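Local structure of glycine betaine, L-proline ABC transporter, glycine/betaine/L-proline-binding protein (ProX) (Borrelia burgdorferi, 3TMG) at residues 70-75 with 96-101; 168-171 with 176-179. The protein binds glycine betaine (trimethyl glycine) as the substrate-binding component of an ABC transporter and probably delivers it to the membrane permease for uptake. All blocks are in the same frame, centred on the assembly; numbering follows the deposited sequence.

Interaction 1: residues 70-75 with 96-101; sequences SSWVPT and EGTIQG. With BET (trimethyl glycine), chain E.
The indole of W72 lies between T98 and the bound trimethyl glycine, part of the aromatic betaine pocket in the cleft of this two-lobed, periplasmic-binding-protein fold. Segment 70-75 ends strand 67-73 and runs on into a loop, while 96-101 belongs to the long strand 88-105; strand 207-214 pairs with both. Along 70-75, S70 comes first and sets its carbonyl O in plane at the edge of the W72 indole. At W72, CG stands anti to the carbonyl carbon (chi1 -84°), and the ring reaches across to 96-101. CG2 of T98 sits over one face, a CH-pi contact 3.8 Å from the six-membered ring's centroid and 14° off its normal, while CB of T98 comes to 3.4 Å from W72 CZ3. On the opposite face lies the ligand: BET C2, a methyl of the cationic trimethylammonium, is 3.7 Å from W72 CH2, and BET OXT is 3.3 Å from W72 CG. A hydrogen bond from NE1 to E28 helps fix the ring's rotation, and W182 meets it nearly at right angles. Beyond the cis peptide before P74, T75 turns back toward Q100, its OG1 held by E207, the residue that G97 and T98 together face in a G1 beta bulge. Q100 extends beyond CG and uses both ends of its amide outside these segments, OE1 with T136 and NE2 with the carbonyl of M203; T136 in turn gives its backbone N to the ligand. Methyl CG2 of T75 lies 3.6 Å from Q100 NE2.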
# COMPACT_ATOMS: atom_id res chain seq x y z
N SER A 70 1.50 3.46 6.17
CA SER A 70 1.13 2.31 5.31
C SER A 70 -0.09 1.50 5.77
O SER A 70 -0.28 0.40 5.29
CB SER A 70 2.31 1.33 5.19
OG SER A 70 3.41 1.95 4.53
N SER A 71 -0.93 2.05 6.66
CA SER A 71 -2.05 1.25 7.20
C SER A 71 -3.29 1.26 6.30
O SER A 71 -3.87 2.33 6.07
CB SER A 71 -2.41 1.73 8.62
OG SER A 71 -3.55 1.07 9.16
N TRP A 72 -3.68 0.09 5.81
CA TRP A 72 -4.85 0.01 4.87
C TRP A 72 -6.04 -0.41 5.65
O TRP A 72 -6.15 -1.58 6.06
CB TRP A 72 -4.58 -0.98 3.73
CG TRP A 72 -3.81 -0.34 2.61
CD1 TRP A 72 -2.55 0.26 2.65
CD2 TRP A 72 -4.21 -0.32 1.20
NE1 TRP A 72 -2.20 0.73 1.39
CE2 TRP A 72 -3.17 0.40 0.48
CE3 TRP A 72 -5.33 -0.80 0.49
CZ2 TRP A 72 -3.23 0.59 -0.89
CZ3 TRP A 72 -5.39 -0.58 -0.88
CH2 TRP A 72 -4.35 0.10 -1.55
N VAL A 73 -6.96 0.53 5.87
CA VAL A 73 -8.07 0.28 6.82
C VAL A 73 -9.39 0.84 6.33
O VAL A 73 -9.37 1.81 5.54
CB VAL A 73 -7.82 0.92 8.21
CG1 VAL A 73 -6.87 0.03 9.00
CG2 VAL A 73 -7.28 2.34 8.05
N PRO A 74 -10.53 0.26 6.81
CA PRO A 74 -10.55 -0.80 7.86
C PRO A 74 -10.34 -2.26 7.38
O PRO A 74 -10.00 -3.12 8.19
CB PRO A 74 -11.98 -0.68 8.43
CG PRO A 74 -12.78 -0.34 7.19
CD PRO A 74 -11.91 0.70 6.50
N THR A 75 -10.50 -2.52 6.07
CA THR A 75 -10.67 -3.92 5.66
C THR A 75 -9.37 -4.72 5.50
O THR A 75 -9.24 -5.81 6.11
CB THR A 75 -11.53 -4.08 4.39
OG1 THR A 75 -12.81 -3.50 4.64
CG2 THR A 75 -11.71 -5.62 4.05
N GLU A 96 -7.05 8.92 0.38
CA GLU A 96 -8.42 8.38 0.33
C GLU A 96 -8.77 7.91 -1.08
O GLU A 96 -8.41 8.58 -2.05
CB GLU A 96 -9.47 9.41 0.82
CG GLU A 96 -9.21 9.81 2.28
CD GLU A 96 -10.28 10.70 2.89
OE1 GLU A 96 -11.38 10.79 2.34
OE2 GLU A 96 -10.02 11.26 3.98
N GLY A 97 -9.45 6.76 -1.15
CA GLY A 97 -9.93 6.21 -2.40
C GLY A 97 -9.35 4.86 -2.78
O GLY A 97 -9.38 4.49 -3.97
N THR A 98 -8.91 4.08 -1.79
CA THR A 98 -8.34 2.77 -2.11
C THR A 98 -9.43 1.80 -2.51
O THR A 98 -10.56 1.92 -2.03
CB THR A 98 -7.57 2.09 -0.94
OG1 THR A 98 -8.47 1.79 0.16
CG2 THR A 98 -6.42 3.04 -0.47
N ILE A 99 -9.07 0.79 -3.31
CA ILE A 99 -9.97 -0.35 -3.51
C ILE A 99 -9.03 -1.55 -3.61
O ILE A 99 -7.97 -1.44 -4.26
CB ILE A 99 -10.75 -0.22 -4.86
CG1 ILE A 99 -11.65 1.01 -4.88
CG2 ILE A 99 -11.50 -1.51 -5.23
CD1 ILE A 99 -12.31 1.26 -6.25
N GLN A 100 -9.41 -2.68 -3.03
CA GLN A 100 -8.68 -3.93 -3.29
C GLN A 100 -9.71 -4.93 -3.81
O GLN A 100 -10.90 -4.81 -3.53
CB GLN A 100 -7.98 -4.46 -2.00
CG GLN A 100 -8.94 -4.57 -0.80
CD GLN A 100 -8.45 -5.43 0.36
OE1 GLN A 100 -7.26 -5.76 0.47
NE2 GLN A 100 -9.38 -5.77 1.28
N GLY A 101 -9.26 -5.88 -4.64
CA GLY A 101 -10.21 -6.86 -5.15
C GLY A 101 -9.56 -7.84 -6.13
O GLY A 101 -8.33 -7.84 -6.30
N BET E . -1.51 -3.26 -0.45
CA BET E . -1.57 -2.97 0.99
C BET E . -2.51 -4.00 1.64
O BET E . -2.21 -5.20 1.89
OXT BET E . -3.63 -3.59 1.88
C1 BET E . -0.75 -2.23 -1.18
C2 BET E . -2.85 -3.29 -1.02
C3 BET E . -0.89 -4.58 -0.66

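Interaction 2: residues 168-171 with 176-179; sequences DSSI and WILV
S170 meets I177 where the last turn of helix 160-172 faces the loop that leads into strand 179-183, a helix-loop-strand connection in one lobe of the binding protein. The contact is small, burying about 115 Å² in all, and one serine and one isoleucine carry most of it. CB of S170 rests 3.7 Å from I177 CG2, and the serine oxygen OG lies 3.6 Å from I177 CB. The isoleucine thus presents its branch point, its CG2 methyl and the end of its longer arm to the serine. Polar compensation for the hydroxyl comes from within the helix, through a weak hydrogen bond to the carbonyl O of S166, one turn earlier. In the next shell, I177 also touches S166 and L167 of the same helix, P105 of strand 88-105 and I128 of strand 126-128, which makes it a wedge between helix and strands. The backbone that carries it is tied down by L178 pairing with I128 and V179 with V103. The ring of W176 meets F123 edge-to-face. With CG1 of I177 anti to the backbone N (chi1 -169°) and the chain extended to CD1, the longer arm passes alongside the serine hydroxyl, placing I177 CD1 3.6 Å from S170 OG.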
# COMPACT_ATOMS: atom_id res chain seq x y z
N ASP A 168 1.71 -9.30 -16.47
CA ASP A 168 2.32 -8.80 -17.72
C ASP A 168 2.47 -9.97 -18.71
O ASP A 168 2.08 -9.86 -19.87
CB ASP A 168 3.68 -8.15 -17.43
CG ASP A 168 4.24 -7.37 -18.64
OD1 ASP A 168 3.48 -6.88 -19.49
OD2 ASP A 168 5.47 -7.23 -18.74
N SER A 169 2.99 -11.09 -18.23
CA SER A 169 3.22 -12.29 -19.05
C SER A 169 1.97 -12.90 -19.64
O SER A 169 1.93 -13.22 -20.84
CB SER A 169 3.95 -13.37 -18.24
OG SER A 169 5.28 -12.99 -17.99
N SER A 170 0.98 -13.11 -18.78
CA SER A 170 -0.32 -13.64 -19.19
C SER A 170 -1.00 -12.78 -20.23
O SER A 170 -1.55 -13.31 -21.22
CB SER A 170 -1.23 -13.80 -17.99
OG SER A 170 -0.84 -14.93 -17.24
N ILE A 171 -0.96 -11.46 -20.03
CA ILE A 171 -1.64 -10.55 -20.97
C ILE A 171 -0.98 -10.57 -22.35
O ILE A 171 -1.66 -10.63 -23.36
CB ILE A 171 -1.75 -9.13 -20.42
CG1 ILE A 171 -2.89 -9.08 -19.40
CG2 ILE A 171 -1.98 -8.09 -21.55
CD1 ILE A 171 -2.91 -7.80 -18.61
N TRP A 176 -5.78 -16.29 -19.50
CA TRP A 176 -6.53 -15.89 -18.32
C TRP A 176 -5.61 -15.92 -17.14
O TRP A 176 -4.78 -16.81 -17.01
CB TRP A 176 -7.74 -16.79 -18.08
CG TRP A 176 -8.78 -16.73 -19.18
CD1 TRP A 176 -8.62 -16.32 -20.50
CD2 TRP A 176 -10.20 -17.10 -19.07
NE1 TRP A 176 -9.80 -16.40 -21.20
CE2 TRP A 176 -10.79 -16.87 -20.40
CE3 TRP A 176 -11.02 -17.58 -18.04
CZ2 TRP A 176 -12.13 -17.12 -20.66
CZ3 TRP A 176 -12.37 -17.83 -18.32
CH2 TRP A 176 -12.91 -17.61 -19.60
N ILE A 177 -5.72 -14.91 -16.29
CA ILE A 177 -5.02 -14.90 -15.01
C ILE A 177 -5.96 -14.15 -14.05
O ILE A 177 -6.68 -13.19 -14.47
CB ILE A 177 -3.61 -14.23 -15.11
CG1 ILE A 177 -2.79 -14.46 -13.83
CG2 ILE A 177 -3.71 -12.73 -15.40
CD1 ILE A 177 -1.37 -13.91 -13.82
N LEU A 178 -5.94 -14.60 -12.80
CA LEU A 178 -6.62 -13.97 -11.67
C LEU A 178 -5.58 -13.55 -10.63
O LEU A 178 -4.73 -14.38 -10.19
CB LEU A 178 -7.58 -14.99 -11.06
CG LEU A 178 -8.39 -14.58 -9.83
CD1 LEU A 178 -9.33 -13.42 -10.13
CD2 LEU A 178 -9.14 -15.80 -9.32
N VAL A 179 -5.61 -12.26 -10.23
CA VAL A 179 -4.68 -11.71 -9.22
C VAL A 179 -5.45 -10.82 -8.23
O VAL A 179 -6.51 -10.30 -8.62
CB VAL A 179 -3.55 -10.85 -9.87
CG1 VAL A 179 -2.63 -11.70 -10.79
CG2 VAL A 179 -4.11 -9.61 -10.58

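How the interactions relate
Both segments of interaction 1 precede interaction 2 in the chain; the contact centres are about 23 Å apart, although their nearest atoms come to about 4 Å. The centre of interaction 1, at the betaine pocket, is about 8 Å from the centre of the chain; interaction 2 sits about 21 Å from that centre, well away from the betaine pocket. Strand 88-105 joins them: it supplies 96-101 and, nearer its end, borders interaction 2. Strand 179-183, which starts at the last residue of 176-179, pairs antiparallel with it, with a backbone hydrogen bond between K183 and I99. The chain leaving the peripheral helix contact therefore runs directly back to the ligand cleft.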